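Local atomic coordinates of protein Thf1 (Thermosynechococcus elongatus, PDB entry 5MJR), a protein that associates with the FtsH protease complex involved in photosystem II repair in cyanobacteria and may take part in photosynthetic membrane biogenesis. Residues L171-T174 / L175-A179; I186-V189 / K190-L193. All blocks are in the same frame, centred on the assembly; numbering follows the deposited sequence.

Contact 1. Residues L171-T174 / L175-A179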
ATOM      1  N   LEU A 171      15.178   0.124 -10.776  1.00 15.64           N
ATOM      2  CA  LEU A 171      13.696   0.264 -10.749  1.00 13.69           C
ATOM      3  C   LEU A 171      13.151   0.648 -12.138  1.00 14.12           C
ATOM      4  O   LEU A 171      12.127   0.094 -12.597  1.00 13.41           O
ATOM      5  CB  LEU A 171      13.248   1.236  -9.659  1.00 15.26           C
ATOM      6  CG  LEU A 171      11.710   1.313  -9.599  1.00 15.37           C
ATOM      7  CD1 LEU A 171      11.064   0.042  -9.133  1.00 16.13           C
ATOM      8  CD2 LEU A 171      11.384   2.415  -8.596  1.00 18.14           C
ATOM      9  N   ASN A 172      13.898   1.509 -12.820  1.00 17.42           N
ATOM     10  CA  ASN A 172      13.530   1.902 -14.165  1.00 20.44           C
ATOM     11  C   ASN A 172      13.368   0.711 -15.085  1.00 14.29           C
ATOM     12  O   ASN A 172      12.330   0.533 -15.749  1.00 16.80           O
ATOM     13  CB  ASN A 172      14.667   2.817 -14.804  1.00 17.97           C
ATOM     14  CG  ASN A 172      14.958   4.171 -14.041  1.00 20.98           C
ATOM     15  OD1 ASN A 172      13.934   4.870 -13.605  1.00 29.39           O
ATOM     16  ND2 ASN A 172      16.296   4.518 -13.786  1.00 30.88           N
ATOM     17  N   GLU A 173      14.412  -0.098 -15.133  1.00 14.85           N
ATOM     18  CA  GLU A 173      14.443  -1.224 -15.994  1.00 15.36           C
ATOM     19  C   GLU A 173      13.364  -2.205 -15.625  1.00 11.37           C
ATOM     20  O   GLU A 173      12.685  -2.805 -16.456  1.00 12.73           O
ATOM     21  CB  GLU A 173      15.832  -1.878 -15.841  1.00 20.00           C
ATOM     22  CG  GLU A 173      16.206  -2.850 -16.877  1.00 30.33           C
ATOM     23  CD  GLU A 173      17.604  -2.399 -17.472  1.00 57.63           C
ATOM     24  OE1 GLU A 173      18.185  -3.117 -18.387  1.00 82.27           O
ATOM     25  OE2 GLU A 173      18.099  -1.269 -17.040  1.00 79.76           O
ATOM     26  N   THR A 174      13.194  -2.401 -14.325  1.00 10.46           N
ATOM     27  CA  THR A 174      12.169  -3.357 -13.852  1.00 11.26           C
ATOM     28  C   THR A 174      10.735  -2.937 -14.302  1.00 10.42           C
ATOM     29  O   THR A 174       9.954  -3.782 -14.779  1.00 12.18           O
ATOM     30  CB  THR A 174      12.258  -3.531 -12.309  1.00 11.65           C
ATOM     31  OG1 THR A 174      13.539  -4.120 -12.013  1.00 13.23           O
ATOM     32  CG2 THR A 174      11.109  -4.312 -11.771  1.00 14.32           C
ATOM     33  N   LEU A 175      10.415  -1.671 -14.038  1.00 11.83           N
ATOM     34  CA  LEU A 175       9.118  -1.151 -14.399  1.00 12.91           C
ATOM     35  C   LEU A 175       8.861  -1.299 -15.930  1.00 13.57           C
ATOM     36  O   LEU A 175       7.799  -1.662 -16.370  1.00 14.15           O
ATOM     37  CB  LEU A 175       8.903   0.252 -13.898  1.00 13.74           C
ATOM     38  CG  LEU A 175       8.844   0.378 -12.374  1.00 14.12           C
ATOM     39  CD1 LEU A 175       8.769   1.829 -11.964  1.00 17.22           C
ATOM     40  CD2 LEU A 175       7.727  -0.437 -11.699  1.00 14.71           C
ATOM     41  N   ASP A 176       9.886  -0.964 -16.700  1.00 12.13           N
ATOM     42  CA  ASP A 176       9.788  -1.136 -18.147  1.00 15.89           C
ATOM     43  C   ASP A 176       9.563  -2.582 -18.595  1.00 13.81           C
ATOM     44  O   ASP A 176       8.842  -2.785 -19.564  1.00 13.38           O
ATOM     45  CB  ASP A 176      10.982  -0.562 -18.821  1.00 15.57           C
ATOM     46  CG  ASP A 176      10.995   0.968 -18.861  1.00 22.24           C
ATOM     47  OD1 ASP A 176       9.888   1.604 -18.641  1.00 25.80           O
ATOM     48  OD2 ASP A 176      12.089   1.504 -19.133  1.00 26.96           O
ATOM     49  N   GLN A 177      10.144  -3.537 -17.910  1.00 12.26           N
ATOM     50  CA  GLN A 177       9.927  -4.948 -18.229  1.00 13.33           C
ATOM     51  C   GLN A 177       8.458  -5.354 -17.922  1.00 14.01           C
ATOM     52  O   GLN A 177       7.871  -6.205 -18.530  1.00 14.41           O
ATOM     53  CB  GLN A 177      10.856  -5.828 -17.407  1.00 16.75           C
ATOM     54  CG  GLN A 177      12.322  -5.786 -17.783  1.00 20.14           C
ATOM     55  CD  GLN A 177      13.192  -6.811 -17.114  1.00 31.79           C
ATOM     56  OE1 GLN A 177      14.150  -6.490 -16.364  1.00 45.10           O
ATOM     57  NE2 GLN A 177      12.905  -8.072 -17.430  1.00 35.93           N
ATOM     58  N   LEU A 178       7.902  -4.811 -16.828  1.00 12.35           N
ATOM     59  CA  LEU A 178       6.542  -5.146 -16.421  1.00 12.43           C
ATOM     60  C   LEU A 178       5.498  -4.507 -17.356  1.00 13.70           C
ATOM     61  O   LEU A 178       4.403  -5.075 -17.465  1.00 15.42           O
ATOM     62  CB  LEU A 178       6.296  -4.690 -14.979  1.00 12.18           C
ATOM     63  CG  LEU A 178       6.966  -5.499 -13.931  1.00 15.03           C
ATOM     64  CD1 LEU A 178       6.873  -4.842 -12.528  1.00 15.08           C
ATOM     65  CD2 LEU A 178       6.370  -6.918 -13.879  1.00 15.54           C
ATOM     66  N   ALA A 179       5.798  -3.392 -17.963  1.00 14.52           N
ATOM     67  CA  ALA A 179       4.778  -2.586 -18.656  1.00 15.06           C
ATOM     68  C   ALA A 179       4.047  -3.418 -19.753  1.00 16.85           C
ATOM     69  O   ALA A 179       2.811  -3.328 -19.800  1.00 18.84           O
ATOM     70  CB  ALA A 179       5.391  -1.302 -19.226  1.00 16.99           C
TER
HETATM   71  O   HOH W   1      15.382  -5.241 -13.727  1.00 27.71           O
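Leu171 and Leu175 meet one turn apart on the inner side of a short helix, their isobutyl groups crossing at a slant, with Leu171 CG 3.8 Å from Leu175 CD1. The two take different first torsions. Leu171 CG lies anti to the backbone N (chi1 -177°), whereas Leu175 CG sits beside its own N, anti to the carbonyl carbon (chi1 -66°). That second choice leans the branch of Leu175 back over the preceding turn, bringing its CG to 3.3 Å from Leu171 O. The same oxygen, Leu171 O, accepts Leu175 N at 2.9 Å in a nearly straight bond.

The i to i+4 spacing puts both leucines on one face of an amphipathic alpha helix. Leu171, Thr174 and Leu175 pack against helix 150-162, and Leu175 also reaches helix 186-198; Asn172, Glu173 and Asp176 lie on the exposed flank. Leu178 N bonds to Thr174 O at 3.1 Å, and both residues pack on helix 123-131.

The hydroxyl of Thr174 faces polar partners. Its single proton has two carbonyl acceptors, Val167 O and His170 O, to share it, and Thr174 OG1 in turn accepts a hydrogen bond from a water 2.8 Å away. The water also donates to Gln177 OE1 at 3.2 Å, bridging residues three apart; the extended amide arm of Gln177 runs out to meet it. Asp176 OD1 is taken by a salt bridge to Lys190 of the next helix.

Contact 2. Residues I186-V189 / K190-L193. With SO4 (sulfate ion), chain B.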
ATOM      1  N   ILE A 186       1.695   1.383 -15.726  1.00 16.00           N
ATOM      2  CA  ILE A 186       3.078   1.586 -15.284  1.00 15.49           C
ATOM      3  C   ILE A 186       3.527   3.090 -15.413  1.00 15.43           C
ATOM      4  O   ILE A 186       4.336   3.536 -14.591  1.00 14.38           O
ATOM      5  CB  ILE A 186       4.071   0.625 -16.014  1.00 18.77           C
ATOM      6  CG1 ILE A 186       3.939  -0.825 -15.439  1.00 18.65           C
ATOM      7  CG2 ILE A 186       5.496   1.001 -15.796  1.00 18.02           C
ATOM      8  CD1 ILE A 186       4.307  -1.001 -13.976  1.00 20.46           C
ATOM      9  N   GLU A 187       2.972   3.876 -16.339  1.00 17.97           N
ATOM     10  CA  GLU A 187       3.388   5.285 -16.345  1.00 17.91           C
ATOM     11  C   GLU A 187       2.926   6.056 -15.105  1.00 15.04           C
ATOM     12  O   GLU A 187       3.626   6.925 -14.583  1.00 17.28           O
ATOM     13  CB  GLU A 187       3.042   6.061 -17.637  1.00 25.56           C
ATOM     14  CG  GLU A 187       3.822   5.585 -18.906  1.00 31.03           C
ATOM     15  CD  GLU A 187       5.368   5.661 -18.733  1.00 47.03           C
ATOM     16  OE1 GLU A 187       5.870   6.816 -18.573  1.00 59.67           O
ATOM     17  OE2 GLU A 187       6.057   4.573 -18.763  1.00 60.02           O
ATOM     18  N   LYS A 188       1.722   5.730 -14.628  1.00 15.22           N
ATOM     19  CA  LYS A 188       1.250   6.248 -13.349  1.00 14.68           C
ATOM     20  C   LYS A 188       1.989   5.692 -12.156  1.00 14.23           C
ATOM     21  O   LYS A 188       2.316   6.452 -11.236  1.00 13.65           O
ATOM     22  CB  LYS A 188      -0.254   5.885 -13.194  1.00 16.01           C
ATOM     23  CG  LYS A 188      -1.115   6.526 -14.221  1.00 19.16           C
ATOM     24  CD  LYS A 188      -2.588   6.225 -13.891  1.00 22.12           C
ATOM     25  CE  LYS A 188      -3.429   6.907 -14.905  1.00 24.98           C
ATOM     26  NZ  LYS A 188      -4.850   6.762 -14.647  1.00 29.45           N
ATOM     27  N   VAL A 189       2.400   4.425 -12.198  1.00 13.15           N
ATOM     28  CA  VAL A 189       3.261   3.876 -11.180  1.00 12.54           C
ATOM     29  C   VAL A 189       4.572   4.666 -11.068  1.00 11.56           C
ATOM     30  O   VAL A 189       5.029   4.980  -9.959  1.00 12.98           O
ATOM     31  CB  VAL A 189       3.501   2.390 -11.369  1.00 12.59           C
ATOM     32  CG1 VAL A 189       4.547   1.831 -10.440  1.00 13.82           C
ATOM     33  CG2 VAL A 189       2.206   1.589 -11.217  1.00 13.44           C
ATOM     34  N   LYS A 190       5.235   4.936 -12.201  1.00 13.00           N
ATOM     35  CA  LYS A 190       6.496   5.681 -12.172  1.00 14.13           C
ATOM     36  C   LYS A 190       6.272   7.013 -11.470  1.00 12.39           C
ATOM     37  O   LYS A 190       7.077   7.433 -10.649  1.00 14.50           O
ATOM     38  CB  LYS A 190       7.016   5.853 -13.615  1.00 15.21           C
ATOM     39  CG  LYS A 190       7.595   4.537 -14.187  1.00 15.78           C
ATOM     40  CD  LYS A 190       8.037   4.847 -15.606  1.00 18.06           C
ATOM     41  CE  LYS A 190       8.537   3.576 -16.280  1.00 22.16           C
ATOM     42  NZ  LYS A 190       9.122   3.866 -17.555  1.00 27.51           N
ATOM     43  N   ARG A 191       5.263   7.735 -11.959  1.00 13.73           N
ATOM     44  CA  ARG A 191       4.916   9.016 -11.386  1.00 15.22           C
ATOM     45  C   ARG A 191       4.713   8.948  -9.884  1.00 13.42           C
ATOM     46  O   ARG A 191       5.262   9.749  -9.111  1.00 14.20           O
ATOM     47  CB  ARG A 191       3.649   9.535 -12.081  1.00 18.23           C
ATOM     48  CG  ARG A 191       3.031  10.762 -11.413  1.00 19.66           C
ATOM     49  CD  ARG A 191       1.541  10.943 -11.840  1.00 23.02           C
ATOM     50  NE  ARG A 191       0.697   9.968 -11.166  1.00 22.79           N
ATOM     51  CZ  ARG A 191      -0.566   9.693 -11.464  1.00 20.72           C
ATOM     52  NH1 ARG A 191      -1.179  10.291 -12.481  1.00 23.83           N
ATOM     53  NH2 ARG A 191      -1.212   8.732 -10.767  1.00 25.90           N
ATOM     54  N   ASP A 192       3.910   8.018  -9.447  1.00 11.82           N
ATOM     55  CA  ASP A 192       3.534   7.897  -8.070  1.00 11.62           C
ATOM     56  C   ASP A 192       4.695   7.423  -7.192  1.00 11.90           C
ATOM     57  O   ASP A 192       4.793   7.870  -6.043  1.00 14.62           O
ATOM     58  CB  ASP A 192       2.311   6.976  -7.919  1.00 11.53           C
ATOM     59  CG  ASP A 192       1.033   7.589  -8.494  1.00 14.87           C
ATOM     60  OD1 ASP A 192       0.994   8.837  -8.658  1.00 18.73           O
ATOM     61  OD2 ASP A 192       0.072   6.860  -8.804  1.00 15.94           O
ATOM     62  N   LEU A 193       5.563   6.595  -7.704  1.00 12.21           N
ATOM     63  CA  LEU A 193       6.756   6.135  -6.949  1.00 12.28           C
ATOM     64  C   LEU A 193       7.811   7.219  -6.859  1.00 16.05           C
ATOM     65  O   LEU A 193       8.478   7.248  -5.871  1.00 15.99           O
ATOM     66  CB  LEU A 193       7.353   4.804  -7.487  1.00 13.50           C
ATOM     67  CG  LEU A 193       6.441   3.567  -7.187  1.00 12.78           C
ATOM     68  CD1 LEU A 193       7.142   2.374  -7.845  1.00 14.97           C
ATOM     69  CD2 LEU A 193       6.180   3.428  -5.713  1.00 12.84           C
TER
HETATM   70  S   SO4 B1000      -4.880   8.926 -11.626  1.00 25.24           S
HETATM   71  O1  SO4 B1000      -5.534   7.742 -12.284  1.00 26.92           O
HETATM   72  O2  SO4 B1000      -3.914   9.519 -12.607  1.00 34.46           O
HETATM   73  O3  SO4 B1000      -4.177   8.394 -10.415  1.00 25.45           O
HETATM   74  O4  SO4 B1000      -5.783   9.989 -11.234  1.00 37.45           O
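Four successive i to i+4 backbone bonds run from Lys190 N to Ile186 O through to Leu193 N to Val189 O, the last at 2.8 Å, as in regular alpha helix. On the buried side Val189 and Leu193 run in parallel, one branch beside the other, and Val189 CG1 touches Leu193 CD1 at 3.7 Å. Lys190 runs out extended beside Glu187, whose chain folds at chi2 (-57°) to make a salt bridge, its hydrogen bond weak, between Glu187 OE2 and Lys190 NZ at 3.4 Å; the stronger partner of NZ is Asp176.

The other flank carries Lys188 and Arg191. Lys188 CB sits over one face of the Arg191 guanidinium, off toward its rim, while Asp192 takes the edge: Arg191 NE meets Asp192 OD1 at 2.8 Å and NH2 meets OD2 at 3.0 Å, a side-on grip that limits rotation of the group. Tyr148 OH bonds to OD2 as well. A sulfate, probably from the crystallisation liquor, joins the two basic side chains: NH1 of Arg191 reaches its O2 at 2.8 Å and Lys188 NZ its O1 at 2.6 Å. With Val189 and Leu193 on one side and the charged residues on the other, this is an amphipathic helix, at the start of a predicted coiled coil.

In the fold
Both contacts are local, each closing single helical turns, and they come in series without nesting or crossing: contact 1 spans helix 171-178, and contact 2 opens helix 186-198 a short connection later. Before them the chain has passed through helices 123-131 and 150-162; helix 171-178 packs on both, and helix 186-198 on 150-162. The two contacts, with centres about 11 Å apart, join directly. The salt bridge from Asp176 OD1 to Lys190 NZ measures 2.6 Å, while Leu175 packs on Ile186, Val189 and Lys190, and Ala179 on Ile186. Helix 150-162 receives leucines from contact 1 as well as Val189 and Leu193 from contact 2, tying three helices of this all-alpha protein together.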